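Local coordinates for transcobalamin-1 (PDB 4KKI), which binds vitamin B12 with femtomolar affinity and protects it from the acid of the stomach, at residues V90-L95 against Y144-L149; N124-E129 against L149-L154; I98-G103 against C155-N160. All blocks are in the same frame, centred on the assembly; numbering follows the deposited sequence.

Contact 1 (V90-L95 against Y144-L149); sequences VSSGEL and YYQLSL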
# COMPACT_ATOMS: atom_id res chain seq x y z
N VAL A 90 0.06 8.49 15.46
CA VAL A 90 0.09 8.36 14.01
C VAL A 90 1.40 7.71 13.56
O VAL A 90 2.48 8.15 13.94
CB VAL A 90 -0.06 9.74 13.32
CG1 VAL A 90 0.21 9.63 11.84
CG2 VAL A 90 -1.45 10.30 13.58
N SER A 91 1.29 6.66 12.76
CA SER A 91 2.49 5.95 12.30
C SER A 91 3.29 6.81 11.34
O SER A 91 2.75 7.73 10.72
CB SER A 91 2.12 4.63 11.63
OG SER A 91 1.73 4.84 10.28
N SER A 92 4.58 6.51 11.22
CA SER A 92 5.45 7.26 10.32
C SER A 92 4.91 7.25 8.89
O SER A 92 4.87 8.29 8.23
CB SER A 92 6.87 6.69 10.36
OG SER A 92 6.90 5.33 9.99
N GLY A 93 4.48 6.08 8.43
CA GLY A 93 3.92 5.94 7.09
C GLY A 93 2.66 6.75 6.88
O GLY A 93 2.43 7.29 5.80
N GLU A 94 1.82 6.83 7.92
CA GLU A 94 0.59 7.60 7.84
C GLU A 94 0.88 9.09 7.70
O GLU A 94 0.23 9.80 6.94
CB GLU A 94 -0.28 7.36 9.07
CG GLU A 94 -1.00 6.02 9.09
CD GLU A 94 -1.76 5.79 10.38
OE1 GLU A 94 -1.45 6.45 11.39
OE2 GLU A 94 -2.68 4.94 10.38
N LEU A 95 1.88 9.56 8.45
CA LEU A 95 2.29 10.95 8.39
C LEU A 95 2.95 11.25 7.04
O LEU A 95 2.78 12.33 6.48
CB LEU A 95 3.25 11.28 9.54
CG LEU A 95 3.77 12.71 9.57
CD1 LEU A 95 2.61 13.69 9.57
CD2 LEU A 95 4.66 12.94 10.79
N TYR A 144 8.70 -2.02 6.07
CA TYR A 144 9.57 -1.35 5.10
C TYR A 144 8.80 -0.57 4.04
O TYR A 144 9.34 0.34 3.41
CB TYR A 144 10.53 -2.35 4.44
CG TYR A 144 11.89 -2.42 5.08
CD1 TYR A 144 12.05 -2.17 6.44
CD2 TYR A 144 13.01 -2.72 4.33
CE1 TYR A 144 13.30 -2.24 7.04
CE2 TYR A 144 14.26 -2.79 4.91
CZ TYR A 144 14.40 -2.54 6.26
OH TYR A 144 15.65 -2.61 6.84
N TYR A 145 7.54 -0.93 3.84
CA TYR A 145 6.67 -0.17 2.96
C TYR A 145 6.52 1.26 3.49
O TYR A 145 6.66 2.23 2.75
CB TYR A 145 5.31 -0.86 2.84
CG TYR A 145 4.35 -0.21 1.87
CD1 TYR A 145 4.36 -0.55 0.52
CD2 TYR A 145 3.43 0.73 2.31
CE1 TYR A 145 3.48 0.03 -0.37
CE2 TYR A 145 2.54 1.32 1.42
CZ TYR A 145 2.57 0.97 0.09
OH TYR A 145 1.68 1.55 -0.78
N GLN A 146 6.26 1.37 4.79
CA GLN A 146 6.15 2.68 5.43
C GLN A 146 7.51 3.36 5.53
O GLN A 146 7.62 4.57 5.35
CB GLN A 146 5.51 2.57 6.82
CG GLN A 146 4.08 2.04 6.79
CD GLN A 146 3.34 2.32 8.08
OE1 GLN A 146 3.68 3.23 8.84
NE2 GLN A 146 2.30 1.53 8.34
N LEU A 147 8.54 2.56 5.80
CA LEU A 147 9.90 3.08 5.87
C LEU A 147 10.29 3.71 4.54
O LEU A 147 10.99 4.72 4.49
CB LEU A 147 10.88 1.96 6.22
CG LEU A 147 12.21 2.40 6.82
CD1 LEU A 147 12.00 2.92 8.24
CD2 LEU A 147 13.22 1.27 6.80
N SER A 148 9.82 3.10 3.45
CA SER A 148 10.07 3.62 2.11
C SER A 148 9.26 4.89 1.89
O SER A 148 9.74 5.85 1.30
CB SER A 148 9.72 2.58 1.05
OG SER A 148 10.46 1.39 1.24
N LEU A 149 8.02 4.87 2.36
CA LEU A 149 7.17 6.06 2.32
C LEU A 149 7.84 7.20 3.07
O LEU A 149 7.80 8.35 2.64
CB LEU A 149 5.79 5.76 2.93
CG LEU A 149 4.77 5.03 2.05
CD1 LEU A 149 3.53 4.68 2.86
CD2 LEU A 149 4.40 5.89 0.85

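Contact 2 (N124-E129 against L149-L154); sequences NKFQAE and LDVLAL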
# COMPACT_ATOMS: atom_id res chain seq x y z
N ASN A 124 11.37 12.53 13.19
CA ASN A 124 11.38 11.86 14.48
C ASN A 124 10.75 10.47 14.41
O ASN A 124 11.30 9.50 14.94
CB ASN A 124 10.68 12.71 15.54
CG ASN A 124 11.36 14.05 15.75
OD1 ASN A 124 12.55 14.20 15.51
ND2 ASN A 124 10.59 15.04 16.20
N LYS A 125 9.60 10.38 13.75
CA LYS A 125 8.92 9.09 13.60
C LYS A 125 9.76 8.11 12.79
O LYS A 125 9.80 6.92 13.10
CB LYS A 125 7.54 9.28 12.96
CG LYS A 125 6.53 9.98 13.86
CD LYS A 125 5.16 10.05 13.21
CE LYS A 125 4.18 10.81 14.09
NZ LYS A 125 3.98 10.14 15.41
N PHE A 126 10.43 8.62 11.77
CA PHE A 126 11.31 7.79 10.95
C PHE A 126 12.50 7.30 11.77
O PHE A 126 12.93 6.16 11.63
CB PHE A 126 11.78 8.55 9.71
CG PHE A 126 12.84 7.84 8.92
CD1 PHE A 126 12.54 6.69 8.21
CD2 PHE A 126 14.14 8.31 8.90
CE1 PHE A 126 13.52 6.03 7.48
CE2 PHE A 126 15.12 7.66 8.18
CZ PHE A 126 14.81 6.52 7.47
N GLN A 127 13.02 8.17 12.62
CA GLN A 127 14.14 7.81 13.48
C GLN A 127 13.71 6.81 14.55
O GLN A 127 14.51 5.98 14.99
CB GLN A 127 14.75 9.05 14.13
CG GLN A 127 16.10 8.81 14.80
CD GLN A 127 17.17 8.38 13.81
OE1 GLN A 127 17.13 8.74 12.63
NE2 GLN A 127 18.13 7.59 14.29
N ALA A 128 12.45 6.88 14.95
CA ALA A 128 11.91 5.92 15.91
C ALA A 128 11.83 4.53 15.29
O ALA A 128 12.06 3.53 15.97
CB ALA A 128 10.53 6.37 16.40
N GLU A 129 11.52 4.48 14.00
CA GLU A 129 11.52 3.22 13.26
C GLU A 129 12.92 2.62 13.27
O GLU A 129 13.09 1.42 13.51
CB GLU A 129 11.08 3.45 11.81
CG GLU A 129 9.67 4.00 11.64
CD GLU A 129 8.62 2.91 11.61
OE1 GLU A 129 8.97 1.72 11.79
OE2 GLU A 129 7.43 3.24 11.41
N LEU A 149 8.02 4.87 2.36
CA LEU A 149 7.17 6.06 2.32
C LEU A 149 7.84 7.20 3.07
O LEU A 149 7.80 8.35 2.64
CB LEU A 149 5.79 5.76 2.93
CG LEU A 149 4.77 5.03 2.05
CD1 LEU A 149 3.53 4.68 2.86
CD2 LEU A 149 4.40 5.89 0.85
N ASP A 150 8.48 6.88 4.20
CA ASP A 150 9.15 7.88 5.02
C ASP A 150 10.30 8.55 4.26
O ASP A 150 10.37 9.78 4.19
CB ASP A 150 9.68 7.26 6.31
CG ASP A 150 8.58 6.73 7.19
OD1 ASP A 150 7.44 7.23 7.09
OD2 ASP A 150 8.85 5.80 7.98
N VAL A 151 11.19 7.74 3.71
CA VAL A 151 12.33 8.25 2.96
C VAL A 151 11.85 9.05 1.74
O VAL A 151 12.39 10.11 1.45
CB VAL A 151 13.26 7.11 2.50
CG1 VAL A 151 14.38 7.65 1.63
CG2 VAL A 151 13.82 6.38 3.72
N LEU A 152 10.83 8.54 1.06
CA LEU A 152 10.29 9.20 -0.12
C LEU A 152 9.79 10.60 0.21
O LEU A 152 10.13 11.57 -0.48
CB LEU A 152 9.15 8.37 -0.73
CG LEU A 152 8.41 8.95 -1.93
CD1 LEU A 152 9.37 9.24 -3.08
CD2 LEU A 152 7.30 8.01 -2.39
N ALA A 153 8.99 10.71 1.26
CA ALA A 153 8.43 11.99 1.68
C ALA A 153 9.50 12.97 2.14
O ALA A 153 9.49 14.14 1.75
CB ALA A 153 7.39 11.78 2.77
N LEU A 154 10.43 12.49 2.96
CA LEU A 154 11.53 13.32 3.45
C LEU A 154 12.42 13.80 2.30
O LEU A 154 12.92 14.93 2.31
CB LEU A 154 12.37 12.56 4.47
CG LEU A 154 11.70 12.25 5.81
CD1 LEU A 154 12.57 11.32 6.65
CD2 LEU A 154 11.40 13.53 6.56

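Contact 3 (I98-G103 against C155-N160); sequences IILALG and CLFNGN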
# COMPACT_ATOMS: atom_id res chain seq x y z
N ILE A 98 0.32 11.81 4.56
CA ILE A 98 -0.30 13.11 4.81
C ILE A 98 0.51 14.21 4.15
O ILE A 98 -0.03 15.07 3.46
CB ILE A 98 -0.43 13.38 6.32
CG1 ILE A 98 -1.52 12.49 6.91
CG2 ILE A 98 -0.76 14.85 6.57
CD1 ILE A 98 -1.70 12.66 8.40
N ILE A 99 1.82 14.18 4.36
CA ILE A 99 2.72 15.16 3.79
C ILE A 99 2.69 15.10 2.26
O ILE A 99 2.64 16.14 1.59
CB ILE A 99 4.17 14.97 4.29
CG1 ILE A 99 4.22 15.16 5.81
CG2 ILE A 99 5.12 15.93 3.59
CD1 ILE A 99 5.58 14.92 6.43
N LEU A 100 2.69 13.89 1.71
CA LEU A 100 2.64 13.71 0.26
C LEU A 100 1.34 14.26 -0.31
O LEU A 100 1.36 14.99 -1.30
CB LEU A 100 2.81 12.24 -0.12
CG LEU A 100 4.16 11.59 0.19
CD1 LEU A 100 4.11 10.10 -0.11
CD2 LEU A 100 5.29 12.26 -0.58
N ALA A 101 0.23 13.91 0.31
CA ALA A 101 -1.08 14.38 -0.13
C ALA A 101 -1.21 15.90 -0.05
O ALA A 101 -1.83 16.52 -0.92
CB ALA A 101 -2.19 13.71 0.68
N LEU A 102 -0.63 16.50 0.98
CA LEU A 102 -0.74 17.95 1.17
C LEU A 102 0.20 18.72 0.25
O LEU A 102 0.00 19.91 0.02
CB LEU A 102 -0.45 18.33 2.63
CG LEU A 102 -1.54 18.02 3.66
CD1 LEU A 102 -1.02 18.26 5.07
CD2 LEU A 102 -2.79 18.85 3.40
N GLY A 103 1.21 18.04 -0.29
CA GLY A 103 2.23 18.72 -1.06
C GLY A 103 2.47 18.19 -2.46
O GLY A 103 3.57 18.32 -2.99
N CYS A 155 12.61 12.93 1.31
CA CYS A 155 13.41 13.26 0.14
C CYS A 155 12.74 14.30 -0.76
O CYS A 155 13.37 15.27 -1.18
CB CYS A 155 13.70 11.99 -0.67
SG CYS A 155 14.45 12.30 -2.27
N LEU A 156 11.45 14.10 -1.04
CA LEU A 156 10.70 15.00 -1.91
C LEU A 156 10.51 16.40 -1.32
O LEU A 156 10.34 17.37 -2.06
CB LEU A 156 9.33 14.41 -2.24
CG LEU A 156 9.30 13.24 -3.23
CD1 LEU A 156 7.91 12.63 -3.30
CD2 LEU A 156 9.74 13.72 -4.61
N PHE A 157 10.54 16.50 0.00
CA PHE A 157 10.26 17.77 0.66
C PHE A 157 11.46 18.31 1.45
O PHE A 157 11.29 19.09 2.39
CB PHE A 157 9.02 17.66 1.55
CG PHE A 157 7.76 17.39 0.77
CD1 PHE A 157 7.41 16.10 0.43
CD2 PHE A 157 6.94 18.44 0.37
CE1 PHE A 157 6.26 15.85 -0.30
CE2 PHE A 157 5.79 18.19 -0.36
CZ PHE A 157 5.45 16.90 -0.69
N ASN A 158 12.65 17.88 1.05
CA ASN A 158 13.90 18.39 1.62
C ASN A 158 13.99 18.24 3.13
O ASN A 158 14.51 19.12 3.81
CB ASN A 158 14.12 19.85 1.22
CG ASN A 158 14.26 20.03 -0.28
OD1 ASN A 158 13.42 20.65 -0.93
ND2 ASN A 158 15.33 19.48 -0.85
N GLY A 159 13.48 17.13 3.65
CA GLY A 159 13.59 16.84 5.06
C GLY A 159 14.97 16.29 5.38
O GLY A 159 15.70 15.88 4.48
N ASN A 160 15.33 16.29 6.65
CA ASN A 160 16.64 15.81 7.06
C ASN A 160 16.65 14.31 7.32
O ASN A 160 15.95 13.81 8.20
CB ASN A 160 17.13 16.57 8.30
CG ASN A 160 18.64 16.46 8.50
OD1 ASN A 160 19.21 15.38 8.39
ND2 ASN A 160 19.28 17.59 8.78

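Contact 1 (V90-L95 against Y144-L149)
Gln146 OE1 is gripped by two donors from the start of helix 92-102: Ser91 OG at 2.9 Å and the backbone Gly93 N at 3.0 Å. Both approach from the same face of the amide, each tilted about 30° from its plane, and the Gly93 bond is distinctly bent. The closeness depends on Gly93, whose CA lies 3.7 Å from Gln146 CB; a CB on this residue would run into OE1. One turn further along helix 144-156, the methyl CD1 of Leu149 rests 4.1 Å from Gly93 O. Ser91 is the N-cap of helix 92-102 and forms a capping box with Glu94: Glu94 N donates to Ser91 OG at 3.1 Å, and Ser91 N donates to Glu94 OE1 at 3.1 Å, meeting it from above the carboxylate plane. The Ser91 hydroxyl therefore accepts from its own helix while donating to the neighbouring one. Both helices belong to the alpha6-alpha6 barrel of the N-terminal domain. With CG beside the backbone N (chi1 -63°) and the chain extended beyond it, Gln146 carries its amide across to this helix start. The other end of that amide, NE2, hydrogen-bonds to O58 of the bound cyanocobalamin, so the two bonds to OE1 probably fix how NE2 faces the ligand. Behind it, Asn143 OD1 accepts from Gln146 N, and Tyr145 OH is bonded to Glu246.

Contact 2 (N124-E129 against L149-L154)
Phe126 sets its ring obliquely against Asp150, Val151 and Leu154, overlapping all three. Its CD1 comes within 3.5 Å of Asp150 CB. Next along the ring, Phe126 CE1 meets the methyl CG2 of Val151 at 3.8 Å. On the far side, Phe126 CD2 meets Leu154 CD1 at 4.1 Å. Asp150 OD2, by contrast, lies at the ring edge and in its plane, 3.8 Å from Phe126 CD1. With CG anti to the backbone N (chi1 171°), the ring is carried across to the neighbouring helix, whose segment axis runs 10.4 Å away at 147°, a skewed antiparallel pair in the barrel domain. Cutting Phe126 back to an alanine would probably leave Val151 CG2 and Leu154 CD1 without their aromatic partner and open a gap between the two helices. Beside the apolar patch, Glu129 OE2 and Asp150 OD2 approach to 4.5 Å, both buried. Ser92 OG, in the first turn of helix 92-102, hydrogen-bonds to both oxygens, and OG1 of Thr142, a residue of the cobalamin-binding site, also bonds to Glu129 OE2. The helix start may ease the like-charge pairing electrostatically. Since one hydroxyl has a single proton to share between two carboxylates, the pair could well hold an extra proton, with one acid's pKa raised by burial.

Contact 3 (I98-G103 against C155-N160)
Phe157, the first residue past the end of helix 144-156, sends its side chain against the closing turns of helix 92-102. From CB, with CG beside the backbone N (chi1 -64°), the ring passes under the Ile99 branch: CG and CD1 lie beneath the methyl CG2, which is 3.9 Å from CD1. That methyl makes a CH-pi contact, 4.0 Å from the ring centroid and 16° off the normal, Ile99 and Phe157 running antiparallel alongside one another. One atom further, CE1 meets Leu100 CD2 at 3.7 Å, here at the ring edge. The tip, CZ, reaches the backbone: Gly103 O is 3.3 Å away near the ring plane, where an aromatic C-H turned to a carbonyl oxygen is probably favourable, although no hydrogen bond joins the segments. Ile99 O is 3.7 Å from Phe157 CZ, on the side of the ring that Ile99 CG2 covers. On the remaining side, CE2 lies 3.7 Å from Gly103 CA, a fit possible because glycine has no CB; one there would clash with CE2. Leu100 CD2 does double duty, also touching Leu156 CD1 at 3.8 Å, the leucine side chains lying nearly perpendicular. The contact thus joins the C-terminal ends of two barrel helices, Gly103 being the first residue to leave the helical backbone of its own. Ile119 of helix 118-135 and Tyr114 of helix 111-115 also pack on Phe157, Ile99 reaches Leu118 and Leu122, and the Cys155-Cys197 disulfide ties helix 144-156 to helix 185-203.

Overall arrangement
All three contacts lie in the N-terminal alpha domain and use helix 144-156, read from its start in contact 1 through its middle in contact 2 to its end in contact 3. Helix 92-102 partners it at both extremes, while helix 118-135 supplies contact 2. Centres of contacts 1 and 2 are about 6 Å apart and they share Leu149; contact 3 is centred about 12 Å from contact 1 and 10 Å from contact 2. Along the chain, contact 2 is nested within the loop closed by contact 3, whereas the segments of contact 1 alternate with those of both others. Helices 92-102, 118-135 and 144-156 are thereby packed together, with the cobalamin touched at contact 1 and the others behind it.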